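Local coordinates for protein probable FAD-dependent oxidoreductase PA4991 (Pseudomonas aeruginosa PAO1, PDB 5EZ7) that binds one FAD per subunit and probably works as an FAD-dependent oxidoreductase whose physiological substrate is unknown, at residues A[15-20]-A[44-49]; A[21-26]-A[33-38]; A[212-215]-A[221-224]. All blocks are in the same frame, centred on the assembly; numbering follows the deposited sequence.

Interaction 1: residues A[15-20]-A[44-49]; sequences GGIAGL and GQSVKS. With FAD (flavin-adenine dinucleotide), chain B.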
loop_
_atom_site.group_PDB
_atom_site.type_symbol
_atom_site.label_atom_id
_atom_site.label_comp_id
_atom_site.label_asym_id
_atom_site.label_seq_id
_atom_site.Cartn_x
_atom_site.Cartn_y
_atom_site.Cartn_z
ATOM N N GLY A 15 3.812 -9.428 -3.920
ATOM C CA GLY A 15 4.779 -8.374 -3.613
ATOM C C GLY A 15 4.237 -6.949 -3.718
ATOM O O GLY A 15 4.792 -6.102 -4.404
ATOM N N GLY A 16 3.154 -6.686 -3.009
ATOM C CA GLY A 16 2.776 -5.332 -2.674
ATOM C C GLY A 16 3.386 -4.969 -1.321
ATOM O O GLY A 16 4.235 -5.681 -0.793
ATOM N N ILE A 17 2.948 -3.845 -0.770
ATOM C CA ILE A 17 3.470 -3.408 0.479
ATOM C C ILE A 17 3.385 -4.473 1.615
ATOM O O ILE A 17 4.295 -4.548 2.431
ATOM C CB ILE A 17 2.789 -2.115 0.942
ATOM C CG1 ILE A 17 3.556 -1.524 2.115
ATOM C CG2 ILE A 17 1.330 -2.317 1.347
ATOM C CD1 ILE A 17 4.758 -0.763 1.614
ATOM N N ALA A 18 2.303 -5.252 1.698
ATOM C CA ALA A 18 2.172 -6.134 2.813
ATOM C C ALA A 18 3.164 -7.292 2.721
ATOM O O ALA A 18 3.823 -7.609 3.717
ATOM C CB ALA A 18 0.735 -6.616 2.997
ATOM N N GLY A 19 3.285 -7.901 1.547
ATOM C CA GLY A 19 4.219 -8.997 1.326
ATOM C C GLY A 19 5.680 -8.590 1.430
ATOM O O GLY A 19 6.518 -9.339 1.899
ATOM N N LEU A 20 5.985 -7.394 0.959
ATOM C CA LEU A 20 7.350 -6.923 0.925
ATOM C C LEU A 20 7.797 -6.512 2.316
ATOM O O LEU A 20 8.937 -6.698 2.674
ATOM C CB LEU A 20 7.496 -5.761 -0.058
ATOM C CG LEU A 20 7.644 -6.059 -1.559
ATOM C CD1 LEU A 20 7.556 -4.758 -2.371
ATOM C CD2 LEU A 20 8.972 -6.754 -1.872
ATOM N N GLY A 44 -0.372 -3.577 -7.694
ATOM C CA GLY A 44 -1.821 -3.627 -7.446
ATOM C C GLY A 44 -2.154 -2.291 -6.805
ATOM O O GLY A 44 -1.892 -1.225 -7.371
ATOM N N GLN A 45 -2.640 -2.344 -5.583
ATOM C CA GLN A 45 -3.064 -1.161 -4.864
ATOM C C GLN A 45 -1.949 -0.253 -4.380
ATOM O O GLN A 45 -2.141 0.955 -4.299
ATOM C CB GLN A 45 -3.851 -1.584 -3.646
ATOM C CG GLN A 45 -5.101 -2.394 -3.946
ATOM C CD GLN A 45 -5.601 -3.107 -2.690
ATOM O OE1 GLN A 45 -6.341 -2.550 -1.878
ATOM N NE2 GLN A 45 -5.153 -4.338 -2.513
ATOM N N SER A 46 -0.805 -0.828 -4.010
ATOM C CA SER A 46 0.243 -0.076 -3.297
ATOM C C SER A 46 0.806 1.171 -3.970
ATOM O O SER A 46 0.848 2.231 -3.360
ATOM C CB SER A 46 1.406 -0.986 -2.949
ATOM O OG SER A 46 0.929 -1.936 -2.048
ATOM N N VAL A 47 1.261 1.035 -5.197
ATOM C CA VAL A 47 1.830 2.177 -5.928
ATOM C C VAL A 47 0.726 3.124 -6.351
ATOM O O VAL A 47 1.033 4.231 -6.726
ATOM C CB VAL A 47 2.688 1.702 -7.128
ATOM C CG1 VAL A 47 3.229 2.816 -7.967
ATOM C CG2 VAL A 47 3.936 1.061 -6.591
ATOM N N LYS A 48 -0.536 2.665 -6.318
ATOM C CA LYS A 48 -1.687 3.520 -6.559
ATOM C C LYS A 48 -2.234 4.197 -5.308
ATOM O O LYS A 48 -3.183 4.975 -5.403
ATOM C CB LYS A 48 -2.810 2.738 -7.240
ATOM C CG LYS A 48 -2.409 2.154 -8.581
ATOM C CD LYS A 48 -3.603 1.410 -9.144
ATOM C CE LYS A 48 -3.357 0.861 -10.552
ATOM N NZ LYS A 48 -2.698 -0.460 -10.432
ATOM N N SER A 49 -1.656 3.932 -4.142
ATOM C CA SER A 49 -2.116 4.607 -2.951
ATOM C C SER A 49 -1.683 6.070 -2.952
ATOM O O SER A 49 -0.889 6.512 -3.807
ATOM C CB SER A 49 -1.623 3.917 -1.666
ATOM O OG SER A 49 -0.210 3.910 -1.527
HETATM P PA FAD B . -1.401 -5.006 -3.303
HETATM O O1A FAD B . -0.597 -3.747 -3.292
HETATM O O2A FAD B . -2.636 -5.118 -4.152
HETATM O O5B FAD B . -0.395 -6.178 -3.662
HETATM C C5B FAD B . -0.832 -7.480 -3.997
HETATM C C4B FAD B . 0.239 -8.058 -4.897
HETATM O O4B FAD B . -0.033 -9.451 -5.124
HETATM C C3B FAD B . 0.282 -7.344 -6.251
HETATM O O3B FAD B . 1.590 -6.834 -6.521
HETATM C C2B FAD B . -0.132 -8.427 -7.230
HETATM O O2B FAD B . 0.479 -8.339 -8.515
HETATM C C1B FAD B . 0.242 -9.712 -6.485
HETATM N N9A FAD B . -0.549 -10.877 -6.900
HETATM C C8A FAD B . -1.876 -10.909 -7.112
HETATM N N7A FAD B . -2.250 -12.144 -7.489
HETATM C C5A FAD B . -1.158 -12.918 -7.510
HETATM C C6A FAD B . -0.879 -14.323 -7.835
HETATM N N6A FAD B . -1.897 -15.121 -8.192
HETATM N N1A FAD B . 0.386 -14.766 -7.739
HETATM C C2A FAD B . 1.388 -13.946 -7.372
HETATM N N3A FAD B . 1.207 -12.644 -7.066
HETATM C C4A FAD B . -0.029 -12.088 -7.123
HETATM N N1 FAD B . -3.578 3.222 2.570
HETATM C C2 FAD B . -2.976 4.117 3.382
HETATM O O2 FAD B . -2.544 3.733 4.495
HETATM N N3 FAD B . -2.821 5.408 3.038
HETATM C C4 FAD B . -3.255 5.893 1.878
HETATM O O4 FAD B . -3.090 7.091 1.576
HETATM C C4X FAD B . -3.919 4.980 0.941
HETATM N N5 FAD B . -4.382 5.414 -0.246
HETATM C C5X FAD B . -4.978 4.565 -1.102
HETATM C C6 FAD B . -5.426 5.050 -2.325
HETATM C C7 FAD B . -6.040 4.212 -3.234
HETATM C C7M FAD B . -6.498 4.755 -4.553
HETATM C C8 FAD B . -6.198 2.772 -2.909
HETATM C C8M FAD B . -6.851 1.799 -3.868
HETATM C C9 FAD B . -5.761 2.295 -1.686
HETATM C C9A FAD B . -5.152 3.131 -0.754
HETATM N N10 FAD B . -4.682 2.668 0.508
HETATM C C10 FAD B . -4.049 3.572 1.369
HETATM C "C1'" FAD B . -4.794 1.274 0.904
HETATM C "C2'" FAD B . -3.554 0.547 0.414
HETATM O "O2'" FAD B . -3.221 0.918 -0.930
HETATM C "C3'" FAD B . -3.730 -0.961 0.525
HETATM O "O3'" FAD B . -4.312 -1.264 1.810
HETATM C "C4'" FAD B . -2.389 -1.679 0.393
HETATM O "O4'" FAD B . -1.556 -1.065 -0.590
HETATM C "C5'" FAD B . -2.575 -3.133 0.007
HETATM O "O5'" FAD B . -1.303 -3.795 0.052
HETATM P P FAD B . -1.208 -5.317 -0.424
HETATM O O1P FAD B . 0.248 -5.675 -0.574
HETATM O O2P FAD B . -2.081 -6.095 0.493
HETATM O O3P FAD B . -1.978 -5.302 -1.831
#
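The pyrophosphate-binding site of the Rossmann-type FAD domain brings the glycine-rich turn and first helical residues, where I17 follows G16 at the N-cap of helix 17-28, against S46 of the loop beyond strand 33-37. The I17 amide donates to S46 OG over 3.1 Å, an almost straight bond with an N-H...O angle of 171°. I17 CG2 comes alongside the same oxygen, and the I17 side chain also touches L160 and L164 of helix 157-168. With OG anti to its own carbonyl carbon (chi1 -65°), the S46 hydroxyl stays beside its backbone N, and both turn to the adenosine-side phosphate. S46 OG donates to FAD O1A at 2.7 Å, and S46 N donates to the same oxygen at 3.0 Å. FAD O4' of the ribityl chain in turn donates to S46 OG at 3.0 Å, so one buried hydroxyl ties together a helix start, a phosphate and the ribityl chain. The second oxygen of that phosphate, O2A, is also gripped twice: by Q45 N at 3.1 Å, nearly straight, and by Q45 NE2 at a more bent 154°. The Q45 amide is held from its other end too, OE1 accepting from A318 N. On the flavin-side phosphate, A18 N donates to FAD O1P at 3.1 Å. The amides at the start of helix 17-28, aided by its dipole, would be expected to offset the negative charge of the phosphates. Closer to the isoalloxazine, S49 CB lies 3.4 Å from FAD N5. Phosphates seated over a helix N-terminus, with G16 and G19 in a GxGxxG pattern, are typical of the dinucleotide-binding fold found in DAO-family flavoproteins.

Interaction 2: residues A[21-26]-A[33-38]; sequences WLNARL and TVLVES. With FAD (flavin-adenine dinucleotide), chain B.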
loop_
_atom_site.group_PDB
_atom_site.type_symbol
_atom_site.label_atom_id
_atom_site.label_comp_id
_atom_site.label_asym_id
_atom_site.label_seq_id
_atom_site.Cartn_x
_atom_site.Cartn_y
_atom_site.Cartn_z
ATOM N N TRP A 21 6.893 -5.935 3.085
ATOM C CA TRP A 21 7.228 -5.462 4.411
ATOM C C TRP A 21 7.443 -6.663 5.246
ATOM O O TRP A 21 8.463 -6.784 5.868
ATOM C CB TRP A 21 6.130 -4.575 5.013
ATOM C CG TRP A 21 6.528 -3.970 6.306
ATOM C CD1 TRP A 21 6.635 -4.599 7.495
ATOM C CD2 TRP A 21 6.916 -2.609 6.532
ATOM N NE1 TRP A 21 7.073 -3.718 8.456
ATOM C CE2 TRP A 21 7.218 -2.484 7.893
ATOM C CE3 TRP A 21 7.031 -1.478 5.708
ATOM C CZ2 TRP A 21 7.643 -1.281 8.460
ATOM C CZ3 TRP A 21 7.436 -0.280 6.274
ATOM C CH2 TRP A 21 7.731 -0.185 7.639
ATOM N N LEU A 22 6.491 -7.587 5.220
ATOM C CA LEU A 22 6.632 -8.864 5.945
ATOM C C LEU A 22 7.896 -9.578 5.546
ATOM O O LEU A 22 8.602 -10.108 6.396
ATOM C CB LEU A 22 5.458 -9.788 5.653
ATOM C CG LEU A 22 5.543 -11.253 6.154
ATOM C CD1 LEU A 22 5.567 -11.297 7.686
ATOM C CD2 LEU A 22 4.384 -12.087 5.591
ATOM N N ASN A 23 8.164 -9.637 4.255
ATOM C CA ASN A 23 9.383 -10.319 3.812
ATOM C C ASN A 23 10.612 -9.691 4.464
ATOM O O ASN A 23 11.507 -10.376 4.918
ATOM C CB ASN A 23 9.489 -10.264 2.293
ATOM C CG ASN A 23 10.586 -11.164 1.729
ATOM O OD1 ASN A 23 10.681 -12.335 2.099
ATOM N ND2 ASN A 23 11.375 -10.641 0.797
ATOM N N ALA A 24 10.649 -8.367 4.514
ATOM C CA ALA A 24 11.796 -7.692 5.046
ATOM C C ALA A 24 11.971 -7.960 6.561
ATOM O O ALA A 24 13.083 -8.182 7.019
ATOM C CB ALA A 24 11.674 -6.215 4.762
ATOM N N ARG A 25 10.881 -7.917 7.310
ATOM C CA ARG A 25 10.869 -8.292 8.710
ATOM C C ARG A 25 11.394 -9.724 8.980
ATOM O O ARG A 25 12.216 -9.942 9.895
ATOM C CB ARG A 25 9.442 -8.144 9.266
ATOM C CG ARG A 25 9.028 -6.682 9.497
ATOM C CD ARG A 25 9.472 -6.110 10.858
ATOM N NE ARG A 25 8.764 -6.849 11.911
ATOM C CZ ARG A 25 7.481 -6.658 12.270
ATOM N NH1 ARG A 25 6.708 -5.674 11.752
ATOM N NH2 ARG A 25 6.959 -7.457 13.182
ATOM N N LEU A 26 10.913 -10.690 8.182
ATOM C CA LEU A 26 11.262 -12.083 8.372
ATOM C C LEU A 26 12.754 -12.342 8.136
ATOM O O LEU A 26 13.437 -12.969 8.996
ATOM C CB LEU A 26 10.399 -12.985 7.506
ATOM C CG LEU A 26 8.940 -13.105 7.969
ATOM C CD1 LEU A 26 8.113 -13.912 7.000
ATOM C CD2 LEU A 26 8.765 -13.699 9.364
ATOM N N THR A 33 13.371 -16.858 3.068
ATOM C CA THR A 33 12.095 -16.619 2.392
ATOM C C THR A 33 12.210 -16.687 0.878
ATOM O O THR A 33 13.292 -16.510 0.316
ATOM C CB THR A 33 11.546 -15.219 2.717
ATOM O OG1 THR A 33 12.456 -14.207 2.236
ATOM C CG2 THR A 33 11.330 -15.046 4.165
ATOM N N VAL A 34 11.087 -16.972 0.234
ATOM C CA VAL A 34 10.875 -16.691 -1.174
ATOM C C VAL A 34 9.608 -15.847 -1.284
ATOM O O VAL A 34 8.601 -16.161 -0.615
ATOM C CB VAL A 34 10.696 -18.001 -1.966
ATOM C CG1 VAL A 34 10.226 -17.746 -3.392
ATOM C CG2 VAL A 34 12.021 -18.774 -2.005
ATOM N N LEU A 35 9.642 -14.805 -2.126
ATOM C CA LEU A 35 8.468 -13.970 -2.377
ATOM C C LEU A 35 8.146 -14.031 -3.847
ATOM O O LEU A 35 8.960 -13.651 -4.694
ATOM C CB LEU A 35 8.708 -12.531 -1.950
ATOM C CG LEU A 35 7.471 -11.616 -1.912
ATOM C CD1 LEU A 35 7.730 -10.345 -1.092
ATOM C CD2 LEU A 35 6.981 -11.216 -3.302
ATOM N N VAL A 36 6.920 -14.449 -4.125
ATOM C CA VAL A 36 6.475 -14.768 -5.464
ATOM C C VAL A 36 5.512 -13.692 -5.885
ATOM O O VAL A 36 4.561 -13.416 -5.156
ATOM C CB VAL A 36 5.749 -16.142 -5.507
ATOM C CG1 VAL A 36 5.236 -16.437 -6.914
ATOM C CG2 VAL A 36 6.706 -17.245 -5.091
ATOM N N GLU A 37 5.771 -13.095 -7.047
ATOM C CA GLU A 37 4.929 -12.029 -7.641
ATOM C C GLU A 37 4.694 -12.344 -9.124
ATOM O O GLU A 37 5.626 -12.715 -9.840
ATOM C CB GLU A 37 5.616 -10.667 -7.470
ATOM C CG GLU A 37 5.082 -9.570 -8.367
ATOM C CD GLU A 37 3.693 -9.136 -7.928
ATOM O OE1 GLU A 37 2.734 -9.201 -8.764
ATOM O OE2 GLU A 37 3.615 -8.709 -6.738
ATOM N N SER A 38 3.449 -12.213 -9.559
ATOM C CA SER A 38 3.012 -12.645 -10.893
ATOM C C SER A 38 3.034 -11.482 -11.908
ATOM O O SER A 38 2.949 -11.701 -13.115
ATOM C CB SER A 38 1.606 -13.288 -10.802
ATOM O OG SER A 38 0.676 -12.391 -10.177
HETATM P PA FAD B . -1.401 -5.006 -3.303
HETATM O O1A FAD B . -0.597 -3.747 -3.292
HETATM O O2A FAD B . -2.636 -5.118 -4.152
HETATM O O5B FAD B . -0.395 -6.178 -3.662
HETATM C C5B FAD B . -0.832 -7.480 -3.997
HETATM C C4B FAD B . 0.239 -8.058 -4.897
HETATM O O4B FAD B . -0.033 -9.451 -5.124
HETATM C C3B FAD B . 0.282 -7.344 -6.251
HETATM O O3B FAD B . 1.590 -6.834 -6.521
HETATM C C2B FAD B . -0.132 -8.427 -7.230
HETATM O O2B FAD B . 0.479 -8.339 -8.515
HETATM C C1B FAD B . 0.242 -9.712 -6.485
HETATM N N9A FAD B . -0.549 -10.877 -6.900
HETATM C C8A FAD B . -1.876 -10.909 -7.112
HETATM N N7A FAD B . -2.250 -12.144 -7.489
HETATM C C5A FAD B . -1.158 -12.918 -7.510
HETATM C C6A FAD B . -0.879 -14.323 -7.835
HETATM N N6A FAD B . -1.897 -15.121 -8.192
HETATM N N1A FAD B . 0.386 -14.766 -7.739
HETATM C C2A FAD B . 1.388 -13.946 -7.372
HETATM N N3A FAD B . 1.207 -12.644 -7.066
HETATM C C4A FAD B . -0.029 -12.088 -7.123
HETATM N N1 FAD B . -3.578 3.222 2.570
HETATM C C2 FAD B . -2.976 4.117 3.382
HETATM O O2 FAD B . -2.544 3.733 4.495
HETATM N N3 FAD B . -2.821 5.408 3.038
HETATM C C4 FAD B . -3.255 5.893 1.878
HETATM O O4 FAD B . -3.090 7.091 1.576
HETATM C C4X FAD B . -3.919 4.980 0.941
HETATM N N5 FAD B . -4.382 5.414 -0.246
HETATM C C5X FAD B . -4.978 4.565 -1.102
HETATM C C6 FAD B . -5.426 5.050 -2.325
HETATM C C7 FAD B . -6.040 4.212 -3.234
HETATM C C7M FAD B . -6.498 4.755 -4.553
HETATM C C8 FAD B . -6.198 2.772 -2.909
HETATM C C8M FAD B . -6.851 1.799 -3.868
HETATM C C9 FAD B . -5.761 2.295 -1.686
HETATM C C9A FAD B . -5.152 3.131 -0.754
HETATM N N10 FAD B . -4.682 2.668 0.508
HETATM C C10 FAD B . -4.049 3.572 1.369
HETATM C "C1'" FAD B . -4.794 1.274 0.904
HETATM C "C2'" FAD B . -3.554 0.547 0.414
HETATM O "O2'" FAD B . -3.221 0.918 -0.930
HETATM C "C3'" FAD B . -3.730 -0.961 0.525
HETATM O "O3'" FAD B . -4.312 -1.264 1.810
HETATM C "C4'" FAD B . -2.389 -1.679 0.393
HETATM O "O4'" FAD B . -1.556 -1.065 -0.590
HETATM C "C5'" FAD B . -2.575 -3.133 0.007
HETATM O "O5'" FAD B . -1.303 -3.795 0.052
HETATM P P FAD B . -1.208 -5.317 -0.424
HETATM O O1P FAD B . 0.248 -5.675 -0.574
HETATM O O2P FAD B . -2.081 -6.095 0.493
HETATM O O3P FAD B . -1.978 -5.302 -1.831
#
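N23 and T33 supply the polar link between the helix and the strand. T33 OG1 donates to N23 OD1 over 2.6 Å, lying in the carbonyl plane on a lone pair of the amide oxygen at a C=O...O angle of 139°. The N23 amide reaches the strand because CG stands anti to the backbone N (chi1 -169°), and the bond has a second support: N23 ND2 is hydrogen-bonded to S171 OG, so both ends of this buried amide are engaged and its rotation is fixed. Apolar contacts accompany the bond. N23 CB rests against L35 CD1 at 3.8 Å, the two side chains meeting at a slant, and L26 CB packs on the T33 methyl CG2 at 4.0 Å.

These contacts close the second half of a beta-alpha-beta unit, strand 10-13, helix 17-28 and strand 33-37, in which helix and strand segments run antiparallel at 170° with their axes 9.4 Å apart. Neighbouring residues extend the hydrophobic layer: L22 and L26 cover I12 and I10 of strand 10-13, and L26 also touches L361 of helix 350-364.

Bonds to the cofactor come from the end of the strand. The E37 carboxylate spans the adenosine ribose, OE2 accepting from FAD O3B at 2.8 Å; OE1 takes FAD O2B as well, though the modelled 2.4 Å is too short to be trusted as a length. A bend in the chain at chi2 turns it there, and the amides of G15 and A39 donate to OE2 and OE1 respectively. S38 OG approaches the adenine at FAD C4A, 3.1 Å away.

Interaction 3: residues A[212-215]-A[221-224]; sequences ALLR and QPAM. With FAD (flavin-adenine dinucleotide), chain B.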
loop_
_atom_site.group_PDB
_atom_site.type_symbol
_atom_site.label_atom_id
_atom_site.label_comp_id
_atom_site.label_asym_id
_atom_site.label_seq_id
_atom_site.Cartn_x
_atom_site.Cartn_y
_atom_site.Cartn_z
ATOM N N ALA A 212 -8.847 -15.768 -5.759
ATOM C CA ALA A 212 -8.528 -16.882 -6.706
ATOM C C ALA A 212 -7.443 -17.848 -6.200
ATOM O O ALA A 212 -7.488 -19.039 -6.487
ATOM C CB ALA A 212 -8.120 -16.304 -8.068
ATOM N N LEU A 213 -6.454 -17.344 -5.476
ATOM C CA LEU A 213 -5.509 -18.239 -4.790
ATOM C C LEU A 213 -6.186 -19.133 -3.735
ATOM O O LEU A 213 -5.853 -20.327 -3.623
ATOM C CB LEU A 213 -4.394 -17.465 -4.137
ATOM C CG LEU A 213 -3.374 -16.886 -5.115
ATOM C CD1 LEU A 213 -2.567 -15.792 -4.435
ATOM C CD2 LEU A 213 -2.476 -17.985 -5.634
ATOM N N LEU A 214 -7.096 -18.566 -2.949
ATOM C CA LEU A 214 -7.862 -19.378 -2.025
ATOM C C LEU A 214 -8.648 -20.452 -2.767
ATOM O O LEU A 214 -8.602 -21.602 -2.366
ATOM C CB LEU A 214 -8.752 -18.535 -1.114
ATOM C CG LEU A 214 -7.966 -17.685 -0.111
ATOM C CD1 LEU A 214 -8.916 -16.704 0.530
ATOM C CD2 LEU A 214 -7.275 -18.503 0.973
ATOM N N ARG A 215 -9.290 -20.104 -3.883
ATOM C CA ARG A 215 -10.054 -21.115 -4.659
ATOM C C ARG A 215 -9.158 -22.211 -5.191
ATOM O O ARG A 215 -9.524 -23.375 -5.130
ATOM C CB ARG A 215 -10.850 -20.505 -5.805
ATOM C CG ARG A 215 -12.308 -20.249 -5.444
ATOM C CD ARG A 215 -12.986 -19.328 -6.451
ATOM N NE ARG A 215 -13.789 -18.280 -5.794
ATOM C CZ ARG A 215 -13.997 -17.034 -6.252
ATOM N NH1 ARG A 215 -13.435 -16.571 -7.387
ATOM N NH2 ARG A 215 -14.774 -16.214 -5.544
ATOM N N GLN A 221 -13.133 -19.430 2.543
ATOM C CA GLN A 221 -12.806 -18.523 3.634
ATOM C C GLN A 221 -11.321 -18.272 3.692
ATOM O O GLN A 221 -10.531 -19.134 3.280
ATOM C CB GLN A 221 -13.281 -19.111 4.969
ATOM C CG GLN A 221 -14.787 -19.196 5.061
ATOM C CD GLN A 221 -15.428 -17.919 4.538
ATOM O OE1 GLN A 221 -16.292 -17.961 3.675
ATOM N NE2 GLN A 221 -14.994 -16.772 5.054
ATOM N N PRO A 222 -10.911 -17.089 4.140
ATOM C CA PRO A 222 -11.780 -15.901 4.372
ATOM C C PRO A 222 -12.276 -15.213 3.089
ATOM O O PRO A 222 -11.518 -15.092 2.126
ATOM C CB PRO A 222 -10.856 -14.957 5.111
ATOM C CG PRO A 222 -9.468 -15.308 4.608
ATOM C CD PRO A 222 -9.476 -16.774 4.253
ATOM N N ALA A 223 -13.517 -14.713 3.106
ATOM C CA ALA A 223 -14.138 -14.084 1.938
ATOM C C ALA A 223 -13.596 -12.673 1.797
ATOM O O ALA A 223 -13.185 -12.073 2.780
ATOM C CB ALA A 223 -15.652 -14.081 2.044
ATOM N N MET A 224 -13.618 -12.156 0.574
ATOM C CA MET A 224 -13.021 -10.889 0.235
ATOM C C MET A 224 -14.091 -9.997 -0.321
ATOM O O MET A 224 -15.027 -10.509 -0.955
ATOM C CB MET A 224 -11.971 -11.109 -0.854
ATOM C CG MET A 224 -11.058 -9.908 -1.071
ATOM S SD MET A 224 -9.796 -10.292 -2.297
ATOM C CE MET A 224 -10.794 -10.131 -3.790
HETATM P PA FAD B . -1.401 -5.006 -3.303
HETATM O O1A FAD B . -0.597 -3.747 -3.292
HETATM O O2A FAD B . -2.636 -5.118 -4.152
HETATM O O5B FAD B . -0.395 -6.178 -3.662
HETATM C C5B FAD B . -0.832 -7.480 -3.997
HETATM C C4B FAD B . 0.239 -8.058 -4.897
HETATM O O4B FAD B . -0.033 -9.451 -5.124
HETATM C C3B FAD B . 0.282 -7.344 -6.251
HETATM O O3B FAD B . 1.590 -6.834 -6.521
HETATM C C2B FAD B . -0.132 -8.427 -7.230
HETATM O O2B FAD B . 0.479 -8.339 -8.515
HETATM C C1B FAD B . 0.242 -9.712 -6.485
HETATM N N9A FAD B . -0.549 -10.877 -6.900
HETATM C C8A FAD B . -1.876 -10.909 -7.112
HETATM N N7A FAD B . -2.250 -12.144 -7.489
HETATM C C5A FAD B . -1.158 -12.918 -7.510
HETATM C C6A FAD B . -0.879 -14.323 -7.835
HETATM N N6A FAD B . -1.897 -15.121 -8.192
HETATM N N1A FAD B . 0.386 -14.766 -7.739
HETATM C C2A FAD B . 1.388 -13.946 -7.372
HETATM N N3A FAD B . 1.207 -12.644 -7.066
HETATM C C4A FAD B . -0.029 -12.088 -7.123
HETATM N N1 FAD B . -3.578 3.222 2.570
HETATM C C2 FAD B . -2.976 4.117 3.382
HETATM O O2 FAD B . -2.544 3.733 4.495
HETATM N N3 FAD B . -2.821 5.408 3.038
HETATM C C4 FAD B . -3.255 5.893 1.878
HETATM O O4 FAD B . -3.090 7.091 1.576
HETATM C C4X FAD B . -3.919 4.980 0.941
HETATM N N5 FAD B . -4.382 5.414 -0.246
HETATM C C5X FAD B . -4.978 4.565 -1.102
HETATM C C6 FAD B . -5.426 5.050 -2.325
HETATM C C7 FAD B . -6.040 4.212 -3.234
HETATM C C7M FAD B . -6.498 4.755 -4.553
HETATM C C8 FAD B . -6.198 2.772 -2.909
HETATM C C8M FAD B . -6.851 1.799 -3.868
HETATM C C9 FAD B . -5.761 2.295 -1.686
HETATM C C9A FAD B . -5.152 3.131 -0.754
HETATM N N10 FAD B . -4.682 2.668 0.508
HETATM C C10 FAD B . -4.049 3.572 1.369
HETATM C "C1'" FAD B . -4.794 1.274 0.904
HETATM C "C2'" FAD B . -3.554 0.547 0.414
HETATM O "O2'" FAD B . -3.221 0.918 -0.930
HETATM C "C3'" FAD B . -3.730 -0.961 0.525
HETATM O "O3'" FAD B . -4.312 -1.264 1.810
HETATM C "C4'" FAD B . -2.389 -1.679 0.393
HETATM O "O4'" FAD B . -1.556 -1.065 -0.590
HETATM C "C5'" FAD B . -2.575 -3.133 0.007
HETATM O "O5'" FAD B . -1.303 -3.795 0.052
HETATM P P FAD B . -1.208 -5.317 -0.424
HETATM O O1P FAD B . 0.248 -5.675 -0.574
HETATM O O2P FAD B . -2.081 -6.095 0.493
HETATM O O3P FAD B . -1.978 -5.302 -1.831
#
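Near the adenine end of the FAD-binding domain, helix 210-216 packs through L214 onto the loop that leads into strand 224-236. L214 CD1 meets the pyrrolidine of P222 at its CD atom, 3.8 Å away, and the two side chains cross at about a right angle. The same methyl lies 3.5 Å from P222 O, while the other branch, CD2, stands 4.0 Å from Q221 O. With CG anti to the carbonyl carbon (chi1 -68°), the isobutyl group is directed at the loop, where both methyls reach the Q221 carbonyl and CD1 also meets P222. A cis peptide bond joins these two residues. P222 is further enclosed by V341 and W343 of strand 339-343 and by F332 and A334 of strand 332-336, whereas L214 also rests on L339 and on L204 of strand 201-204. The proline thus sits where helix, loop and the mixed six-stranded sheet come together. One residue back on the helix, L213 faces the cofactor, its CG 3.8 Å from FAD N6A. Neighbouring residues of one helix turn therefore serve different surfaces, L213 the adenine and L214 the protein core. Between L214 and the loop the attraction is van der Waals contact, of methyl groups with a ring CH2 and with carbonyl oxygens, so its strength should depend on close fit and burial more than on direction.

Overall arrangement
Interactions 1 and 2 share helix 17-28 and lie side by side, their centres about 12 Å apart; the span from 15 to 49 that interaction 1 closes contains interaction 2. They meet directly, L35 packing against G15, G19 and L20, and G15 N probably hydrogen-bonding E37 OE2. Interaction 3 comes much later in the chain, about 19 Å from interaction 1 and 20 Å from interaction 2 between centres, and touches neither. The six-stranded sheet connects them: strand 33-37 belongs to it, and helix 210-216 follows its strand 201-204. FAD runs past all three, touched mainly at the pyrophosphate by interaction 1, at the adenosine ribose and adenine by interaction 2, and at the adenine amino group by interaction 3.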